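Local coordinates for protein L-asparaginase I (Vibrio cholerae, PDB 2OCD) that probably hydrolyses L-asparagine to L-aspartate and ammonia, as a homotetrameric cytoplasmic enzyme of the asparaginase 1 family, at residues 3-8 against 46-51; 28-33 against 51-56. All blocks are in the same frame, centred on the assembly; numbering follows the deposited sequence.

Contact 1: 3-8 against 46-51; sequences RKHIYI and MPLFTI
His5 and Leu48 start a parallel strand pairing at the border of the N-terminal asparaginase sheet, where strand 48-58 is an edge strand within the chain and strand 5-12 lies just inside it. Their short axes diverge by only 21°, and the register runs His5 on Leu48, Ile6 on Phe49, Tyr7 on Thr50, Ile8 on Ile51. Ile6 turns both its N-H and its carbonyl to the partner strand: N donates to Leu48 O and O accepts from Thr50 N. Ile8 N then reaches Thr50 O at 2.7 Å, nearly straight at 170°.

On the face carrying His5, Tyr7 and Thr50, the Leu48 side chain makes a bump against the flat imidazole: CB sits over the ring centre, a CH-pi contact of 3.9 Å to the His5 centroid. With CG anti to the backbone N (chi1 -160°), the His5 ring swings across to the neighbouring strand, and its edge hydrogen-bonds Thr50, His5 NE2 and Thr50 OG1 being 2.8 Å apart. Tyr82 meets the same imidazole edge-to-face.

The other face is apolar. Ile6 CG1 nestles against Pro47 CG at 3.9 Å, while Ile8 CD1 butts against Phe49 CD2 at 3.7 Å. Farther along, the CB atoms of Ile8 and Ile51 lie 4.1 Å apart. Leu136 of helix 127-141 covers Ile6 on this side.

Before the strands begin, Arg3 bends back at chi3 and closes the end of the pair. Leu48 CD2 lies over one face of its guanidinium, toward the rim, and two nitrogens clasp a single carbonyl oxygen in the guanidinium plane: NE and NH2 are each 3.1 Å from Met46 O.

Contact 2: 28-33 against 51-56; sequences AGFMEK and IHEYDP. With ACT (acetate ion), chain F.
Glu53 and Phe30 supply the polar link between the start of helix 31-35 and strand 48-58. Phe30 N, at the N-cap position and inside the type II turn from Ala28 to Met31, donates to Glu53 OE1 over 2.9 Å. The bond is bent, 137° at the hydrogen, and meets the syn side of the carboxylate from 31° out of its plane. Glu53 spans the gap because its chain is extended, CG anti to the backbone N (chi1 168°). A carboxylate beside the first turn would probably also be stabilised by the helix dipole.

Packing, not polar bonding, involves Ile51, whose methyls meet the polar-ended chains of Lys33 and Glu32. In the conformer given, Lys33 runs alongside Ile51 CG2 in the opposite direction, its closeness doubtful. CD1 of Ile51 is crossed at about a right angle by Glu32, 3.9 Å from OE1.

On the strand alone, His52 NE2 donates to an acetate oxygen, O, at 2.9 Å and almost straight. The other oxygen, OXT, stands 3.6 Å above the Tyr54 ring, over its centre. The ion probably comes from the crystallisation liquor.

Glu32 also touches Ile15, and its side chain is about 9 Å from that of Thr14, the predicted nucleophile. The contact is thus a short helix laid by its N-terminal turn against the border strand of the asparaginase N-terminal domain.

Overall arrangement
Strand 48-58 serves both contacts, and Ile51 belongs to each: in contact 1 it packs beside strand 5-12, in contact 2 it turns its outer branches to helix 31-35. Contact 1 is the more buried and more extensive, 685 against 284 Å², held by repeated backbone bonds with apolar side chains filling one face. Contact 2 lies at the surface and rests on one backbone-to-carboxylate bond plus loose packing of Ile51 against the chains of Glu32 and Lys33. The two centres are about 16 Å apart, yet they join directly through a probable hydrogen bond from His52 N to Ile8 O, which carries the parallel pairing onward from contact 1 into the strand of contact 2.

Contact 1: 3-8 against 46-51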
ATOM      1  N   ARG B   3      36.013   4.569 -16.060  1.00 25.00           N
ATOM      2  CA  ARG B   3      34.603   4.373 -16.371  1.00 23.81           C
ATOM      3  C   ARG B   3      34.275   3.090 -17.122  1.00 21.46           C
ATOM      4  O   ARG B   3      35.064   2.591 -17.932  1.00 21.28           O
ATOM      5  CB  ARG B   3      34.067   5.505 -17.248  1.00 23.58           C
ATOM      6  CG  ARG B   3      34.006   6.847 -16.588  1.00 25.86           C
ATOM      7  CD  ARG B   3      33.828   7.957 -17.625  1.00 25.96           C
ATOM      8  NE  ARG B   3      32.438   8.371 -17.784  1.00 26.75           N
ATOM      9  CZ  ARG B   3      32.037   9.371 -18.580  1.00 27.68           C
ATOM     10  NH1 ARG B   3      32.912  10.055 -19.328  1.00 27.79           N
ATOM     11  NH2 ARG B   3      30.753   9.685 -18.639  1.00 28.65           N
ATOM     12  N   LYS B   4      33.034   2.669 -16.896  0.50 20.35           N
ATOM     13  CA  LYS B   4      32.430   1.521 -17.492  0.50 19.07           C
ATOM     14  C   LYS B   4      31.907   1.974 -18.862  0.50 18.59           C
ATOM     15  O   LYS B   4      31.790   3.172 -19.110  0.50 18.36           O
ATOM     16  CB  LYS B   4      31.268   1.014 -16.605  0.50 19.15           C
ATOM     17  CG  LYS B   4      31.475   1.086 -15.059  0.50 19.03           C
ATOM     18  CD  LYS B   4      31.158   2.480 -14.433  0.50 19.35           C
ATOM     19  CE  LYS B   4      30.811   2.451 -12.916  0.50 18.53           C
ATOM     20  NZ  LYS B   4      31.925   2.037 -12.006  0.50 17.62           N
ATOM     21  N   HIS B   5      31.602   1.017 -19.742  1.00 17.94           N
ATOM     22  CA  HIS B   5      31.033   1.293 -21.080  1.00 17.37           C
ATOM     23  C   HIS B   5      29.841   0.338 -21.358  1.00 16.52           C
ATOM     24  O   HIS B   5      30.033  -0.865 -21.445  1.00 16.79           O
ATOM     25  CB  HIS B   5      32.093   1.094 -22.171  1.00 16.52           C
ATOM     26  CG  HIS B   5      31.766   1.773 -23.461  1.00 16.52           C
ATOM     27  ND1 HIS B   5      32.723   2.393 -24.235  1.00 15.21           N
ATOM     28  CD2 HIS B   5      30.583   1.989 -24.085  1.00 15.79           C
ATOM     29  CE1 HIS B   5      32.144   2.945 -25.288  1.00 12.07           C
ATOM     30  NE2 HIS B   5      30.851   2.715 -25.224  1.00 12.56           N
ATOM     31  N   ILE B   6      28.636   0.879 -21.530  1.00 15.43           N
ATOM     32  CA  ILE B   6      27.406   0.064 -21.733  1.00 15.20           C
ATOM     33  C   ILE B   6      26.908   0.193 -23.149  1.00 15.01           C
ATOM     34  O   ILE B   6      26.946   1.271 -23.748  1.00 15.63           O
ATOM     35  CB  ILE B   6      26.260   0.453 -20.783  1.00 14.02           C
ATOM     36  CG1 ILE B   6      26.802   0.549 -19.348  1.00 14.63           C
ATOM     37  CG2 ILE B   6      25.127  -0.561 -20.849  1.00 13.76           C
ATOM     38  CD1 ILE B   6      27.297  -0.832 -18.748  1.00 14.11           C
ATOM     39  N   TYR B   7      26.463  -0.920 -23.686  1.00 14.88           N
ATOM     40  CA  TYR B   7      25.987  -0.970 -25.029  1.00 15.29           C
ATOM     41  C   TYR B   7      24.458  -0.919 -24.951  1.00 16.11           C
ATOM     42  O   TYR B   7      23.861  -1.731 -24.237  1.00 15.49           O
ATOM     43  CB  TYR B   7      26.454  -2.266 -25.653  1.00 15.74           C
ATOM     44  CG  TYR B   7      25.863  -2.597 -26.980  1.00 15.01           C
ATOM     45  CD1 TYR B   7      26.447  -2.130 -28.144  1.00 17.30           C
ATOM     46  CD2 TYR B   7      24.762  -3.426 -27.079  1.00 15.31           C
ATOM     47  CE1 TYR B   7      25.925  -2.449 -29.378  1.00 18.30           C
ATOM     48  CE2 TYR B   7      24.232  -3.766 -28.299  1.00 16.36           C
ATOM     49  CZ  TYR B   7      24.810  -3.276 -29.449  1.00 17.58           C
ATOM     50  OH  TYR B   7      24.306  -3.610 -30.674  1.00 16.84           O
ATOM     51  N   ILE B   8      23.850   0.057 -25.659  1.00 15.59           N
ATOM     52  CA  ILE B   8      22.426   0.164 -25.741  1.00 15.12           C
ATOM     53  C   ILE B   8      21.971  -0.288 -27.079  1.00 15.40           C
ATOM     54  O   ILE B   8      22.407   0.245 -28.110  1.00 15.91           O
ATOM     55  CB  ILE B   8      21.970   1.568 -25.650  1.00 15.43           C
ATOM     56  CG1 ILE B   8      22.506   2.221 -24.379  1.00 16.32           C
ATOM     57  CG2 ILE B   8      20.459   1.604 -25.670  1.00 16.07           C
ATOM     58  CD1 ILE B   8      22.287   3.730 -24.402  1.00 14.49           C
HETATM   59  N   MSE B  46      28.340   8.846 -14.782  1.00 22.58           N
HETATM   60  CA  MSE B  46      27.600   7.962 -15.664  1.00 22.12           C
HETATM   61  C   MSE B  46      28.637   7.143 -16.415  1.00 21.10           C
HETATM   62  O   MSE B  46      29.761   7.591 -16.543  1.00 21.18           O
HETATM   63  CB  MSE B  46      26.716   8.743 -16.653  1.00 22.15           C
HETATM   64  CG  MSE B  46      25.420   9.297 -16.030  1.00 23.78           C
HETATM   65 SE   MSE B  46      24.087   7.911 -15.427  0.80 31.49          SE
HETATM   66  CE  MSE B  46      23.434   7.190 -17.144  1.00 26.05           C
ATOM     67  N   PRO B  47      28.266   5.939 -16.899  1.00 19.87           N
ATOM     68  CA  PRO B  47      29.171   5.190 -17.757  1.00 19.11           C
ATOM     69  C   PRO B  47      29.105   5.717 -19.187  1.00 18.41           C
ATOM     70  O   PRO B  47      28.083   6.279 -19.611  1.00 17.66           O
ATOM     71  CB  PRO B  47      28.600   3.779 -17.708  1.00 18.64           C
ATOM     72  CG  PRO B  47      27.141   4.019 -17.572  1.00 19.65           C
ATOM     73  CD  PRO B  47      26.978   5.235 -16.709  1.00 19.26           C
ATOM     74  N   LEU B  48      30.192   5.539 -19.927  1.00 17.76           N
ATOM     75  CA  LEU B  48      30.141   5.705 -21.380  1.00 17.38           C
ATOM     76  C   LEU B  48      29.032   4.783 -21.939  1.00 16.87           C
ATOM     77  O   LEU B  48      28.673   3.789 -21.323  1.00 15.54           O
ATOM     78  CB  LEU B  48      31.499   5.330 -22.010  1.00 17.75           C
ATOM     79  CG  LEU B  48      32.715   6.242 -21.746  1.00 17.42           C
ATOM     80  CD1 LEU B  48      33.935   5.690 -22.471  1.00 18.05           C
ATOM     81  CD2 LEU B  48      32.434   7.646 -22.199  1.00 13.92           C
ATOM     82  N   PHE B  49      28.511   5.118 -23.108  1.00 16.28           N
ATOM     83  CA  PHE B  49      27.540   4.272 -23.765  1.00 15.91           C
ATOM     84  C   PHE B  49      27.599   4.445 -25.297  1.00 15.26           C
ATOM     85  O   PHE B  49      27.800   5.544 -25.803  1.00 13.74           O
ATOM     86  CB  PHE B  49      26.127   4.562 -23.233  1.00 16.32           C
ATOM     87  CG  PHE B  49      25.598   5.923 -23.601  1.00 15.87           C
ATOM     88  CD1 PHE B  49      25.648   6.964 -22.695  1.00 18.03           C
ATOM     89  CD2 PHE B  49      25.028   6.150 -24.849  1.00 16.76           C
ATOM     90  CE1 PHE B  49      25.153   8.244 -23.023  1.00 18.25           C
ATOM     91  CE2 PHE B  49      24.536   7.410 -25.218  1.00 17.57           C
ATOM     92  CZ  PHE B  49      24.606   8.470 -24.303  1.00 19.38           C
ATOM     93  N   THR B  50      27.435   3.326 -25.995  1.00 14.53           N
ATOM     94  CA  THR B  50      27.209   3.271 -27.430  1.00 14.40           C
ATOM     95  C   THR B  50      25.808   2.695 -27.685  1.00 13.98           C
ATOM     96  O   THR B  50      25.426   1.648 -27.135  1.00 12.04           O
ATOM     97  CB  THR B  50      28.241   2.342 -28.096  1.00 14.59           C
ATOM     98  OG1 THR B  50      29.547   2.740 -27.680  1.00 15.49           O
ATOM     99  CG2 THR B  50      28.149   2.364 -29.630  1.00 13.25           C
ATOM    100  N   ILE B  51      25.064   3.388 -28.538  1.00 14.39           N
ATOM    101  CA  ILE B  51      23.753   2.974 -28.937  1.00 14.78           C
ATOM    102  C   ILE B  51      23.817   2.520 -30.385  1.00 15.64           C
ATOM    103  O   ILE B  51      24.419   3.206 -31.212  1.00 14.31           O
ATOM    104  CB  ILE B  51      22.755   4.103 -28.766  1.00 15.03           C
ATOM    105  CG1 ILE B  51      21.354   3.648 -29.133  1.00 15.51           C
ATOM    106  CG2 ILE B  51      23.133   5.333 -29.603  1.00 16.08           C
ATOM    107  CD1 ILE B  51      20.305   4.598 -28.626  1.00 15.12           C
TER

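Contact 2: 28-33 against 51-56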
ATOM      1  N   ALA B  28      10.872   6.979 -36.020  1.00 26.84           N
ATOM      2  CA  ALA B  28      11.687   7.994 -36.701  1.00 27.03           C
ATOM      3  C   ALA B  28      13.171   7.612 -36.598  1.00 27.15           C
ATOM      4  O   ALA B  28      13.678   7.431 -35.503  1.00 27.56           O
ATOM      5  CB  ALA B  28      11.477   9.382 -36.077  1.00 25.91           C
ATOM      6  N   GLY B  29      13.876   7.552 -37.732  1.00 27.43           N
ATOM      7  CA  GLY B  29      15.236   6.977 -37.780  1.00 26.77           C
ATOM      8  C   GLY B  29      16.287   7.872 -37.129  1.00 26.37           C
ATOM      9  O   GLY B  29      16.412   9.046 -37.449  1.00 26.62           O
ATOM     10  N   PHE B  30      17.066   7.290 -36.239  1.00 25.64           N
ATOM     11  CA  PHE B  30      18.115   7.991 -35.482  1.00 25.47           C
ATOM     12  C   PHE B  30      17.690   9.057 -34.446  1.00 24.79           C
ATOM     13  O   PHE B  30      18.551   9.699 -33.868  1.00 23.07           O
ATOM     14  CB  PHE B  30      19.183   8.580 -36.403  1.00 26.58           C
ATOM     15  CG  PHE B  30      19.379   7.842 -37.711  0.10 26.17           C
ATOM     16  CD1 PHE B  30      19.348   8.537 -38.920  0.10 26.30           C
ATOM     17  CD2 PHE B  30      19.609   6.473 -37.735  0.10 26.29           C
ATOM     18  CE1 PHE B  30      19.531   7.877 -40.129  0.10 26.33           C
ATOM     19  CE2 PHE B  30      19.791   5.805 -38.942  0.10 26.44           C
ATOM     20  CZ  PHE B  30      19.752   6.507 -40.140  0.10 26.31           C
HETATM   21  N   MSE B  31      16.398   9.211 -34.149  1.00 25.05           N
HETATM   22  CA  MSE B  31      16.030  10.184 -33.137  1.00 25.68           C
HETATM   23  C   MSE B  31      16.496   9.810 -31.725  1.00 23.91           C
HETATM   24  O   MSE B  31      16.993  10.676 -31.007  1.00 22.48           O
HETATM   25  CB  MSE B  31      14.544  10.537 -33.134  1.00 25.95           C
HETATM   26  CG  MSE B  31      14.364  12.084 -33.017  1.00 28.16           C
HETATM   27 SE   MSE B  31      13.014  12.643 -31.731  0.60 36.95          SE
HETATM   28  CE  MSE B  31      13.222  14.597 -31.678  1.00 29.78           C
ATOM     29  N   GLU B  32      16.319   8.550 -31.322  1.00 22.47           N
ATOM     30  CA  GLU B  32      16.848   8.088 -30.032  1.00 22.03           C
ATOM     31  C   GLU B  32      18.299   8.481 -29.911  1.00 20.59           C
ATOM     32  O   GLU B  32      18.741   8.953 -28.872  1.00 20.24           O
ATOM     33  CB  GLU B  32      16.791   6.565 -29.866  1.00 21.59           C
ATOM     34  CG  GLU B  32      15.700   6.084 -28.895  1.00 23.04           C
ATOM     35  CD  GLU B  32      15.993   6.267 -27.445  1.00 18.28           C
ATOM     36  OE1 GLU B  32      16.983   5.784 -26.944  1.00 22.32           O
ATOM     37  OE2 GLU B  32      15.205   6.851 -26.776  1.00 15.16           O
ATOM     38  N   LYS B  33      19.056   8.251 -30.974  0.50 19.83           N
ATOM     39  CA  LYS B  33      20.465   8.622 -30.996  0.50 19.41           C
ATOM     40  C   LYS B  33      20.619  10.156 -30.866  0.50 18.73           C
ATOM     41  O   LYS B  33      21.342  10.622 -30.001  0.50 18.29           O
ATOM     42  CB  LYS B  33      21.145   8.028 -32.259  0.50 19.80           C
ATOM     43  CG  LYS B  33      22.627   8.339 -32.497  0.50 19.80           C
ATOM     44  CD  LYS B  33      23.466   8.071 -31.295  0.50 19.38           C
ATOM     45  CE  LYS B  33      24.906   7.794 -31.675  0.50 18.50           C
ATOM     46  NZ  LYS B  33      25.577   7.208 -30.469  0.50 16.52           N
ATOM     47  N   ILE B  51      25.064   3.388 -28.538  1.00 14.39           N
ATOM     48  CA  ILE B  51      23.753   2.974 -28.937  1.00 14.78           C
ATOM     49  C   ILE B  51      23.817   2.520 -30.385  1.00 15.64           C
ATOM     50  O   ILE B  51      24.419   3.206 -31.212  1.00 14.31           O
ATOM     51  CB  ILE B  51      22.755   4.103 -28.766  1.00 15.03           C
ATOM     52  CG1 ILE B  51      21.354   3.648 -29.133  1.00 15.51           C
ATOM     53  CG2 ILE B  51      23.133   5.333 -29.603  1.00 16.08           C
ATOM     54  CD1 ILE B  51      20.305   4.598 -28.626  1.00 15.12           C
ATOM     55  N   HIS B  52      23.204   1.350 -30.645  1.00 15.98           N
ATOM     56  CA  HIS B  52      22.924   0.855 -31.968  1.00 16.58           C
ATOM     57  C   HIS B  52      21.425   0.803 -32.161  1.00 17.49           C
ATOM     58  O   HIS B  52      20.737   0.124 -31.442  1.00 18.25           O
ATOM     59  CB  HIS B  52      23.459  -0.588 -32.132  1.00 17.11           C
ATOM     60  CG  HIS B  52      23.024  -1.268 -33.403  1.00 16.93           C
ATOM     61  ND1 HIS B  52      23.262  -0.741 -34.655  1.00 16.92           N
ATOM     62  CD2 HIS B  52      22.372  -2.436 -33.611  1.00 18.54           C
ATOM     63  CE1 HIS B  52      22.779  -1.560 -35.577  1.00 20.15           C
ATOM     64  NE2 HIS B  52      22.228  -2.596 -34.972  1.00 17.19           N
ATOM     65  N   GLU B  53      20.909   1.505 -33.150  1.00 18.39           N
ATOM     66  CA  GLU B  53      19.492   1.387 -33.487  1.00 18.95           C
ATOM     67  C   GLU B  53      19.290   0.267 -34.516  1.00 18.24           C
ATOM     68  O   GLU B  53      20.004   0.192 -35.529  1.00 18.53           O
ATOM     69  CB  GLU B  53      18.943   2.710 -34.026  1.00 19.01           C
ATOM     70  CG  GLU B  53      17.593   2.542 -34.653  1.00 20.39           C
ATOM     71  CD  GLU B  53      16.890   3.851 -34.952  1.00 21.72           C
ATOM     72  OE1 GLU B  53      17.379   4.939 -34.560  1.00 25.37           O
ATOM     73  OE2 GLU B  53      15.810   3.779 -35.574  1.00 24.46           O
ATOM     74  N   TYR B  54      18.303  -0.579 -34.268  1.00 17.53           N
ATOM     75  CA  TYR B  54      18.090  -1.761 -35.100  1.00 17.58           C
ATOM     76  C   TYR B  54      17.490  -1.277 -36.406  1.00 18.78           C
ATOM     77  O   TYR B  54      16.794  -0.240 -36.420  1.00 18.97           O
ATOM     78  CB  TYR B  54      17.177  -2.798 -34.410  1.00 16.70           C
ATOM     79  CG  TYR B  54      17.881  -3.736 -33.476  1.00 14.34           C
ATOM     80  CD1 TYR B  54      18.960  -3.325 -32.740  1.00 14.47           C
ATOM     81  CD2 TYR B  54      17.456  -5.019 -33.320  1.00 13.50           C
ATOM     82  CE1 TYR B  54      19.610  -4.174 -31.889  1.00 16.59           C
ATOM     83  CE2 TYR B  54      18.095  -5.896 -32.476  1.00 13.46           C
ATOM     84  CZ  TYR B  54      19.174  -5.479 -31.759  1.00 16.04           C
ATOM     85  OH  TYR B  54      19.854  -6.341 -30.901  1.00 14.96           O
ATOM     86  N   ASP B  55      17.798  -2.000 -37.486  1.00 19.43           N
ATOM     87  CA  ASP B  55      17.342  -1.665 -38.823  1.00 20.18           C
ATOM     88  C   ASP B  55      17.111  -2.985 -39.587  1.00 20.73           C
ATOM     89  O   ASP B  55      18.015  -3.518 -40.219  1.00 21.48           O
ATOM     90  CB  ASP B  55      18.375  -0.744 -39.525  1.00 20.39           C
ATOM     91  CG  ASP B  55      17.906  -0.262 -40.904  1.00 20.38           C
ATOM     92  OD1 ASP B  55      16.711  -0.452 -41.226  1.00 21.03           O
ATOM     93  OD2 ASP B  55      18.734   0.309 -41.663  1.00 21.22           O
ATOM     94  N   PRO B  56      15.876  -3.472 -39.599  1.00 21.12           N
ATOM     95  CA  PRO B  56      14.690  -2.675 -39.313  1.00 21.26           C
ATOM     96  C   PRO B  56      14.381  -2.673 -37.818  1.00 21.57           C
ATOM     97  O   PRO B  56      14.804  -3.558 -37.084  1.00 20.82           O
ATOM     98  CB  PRO B  56      13.602  -3.394 -40.090  1.00 21.14           C
ATOM     99  CG  PRO B  56      14.060  -4.899 -40.057  1.00 20.93           C
ATOM    100  CD  PRO B  56      15.555  -4.895 -39.825  1.00 21.08           C
TER
HETATM  101  C   ACT F 602      21.260  -5.586 -35.684  1.00 54.67           C
HETATM  102  O   ACT F 602      20.740  -4.693 -36.415  1.00 54.95           O
HETATM  103  OXT ACT F 602      20.456  -6.437 -35.245  1.00 54.53           O
HETATM  104  CH3 ACT F 602      22.733  -5.661 -35.360  1.00 54.31           C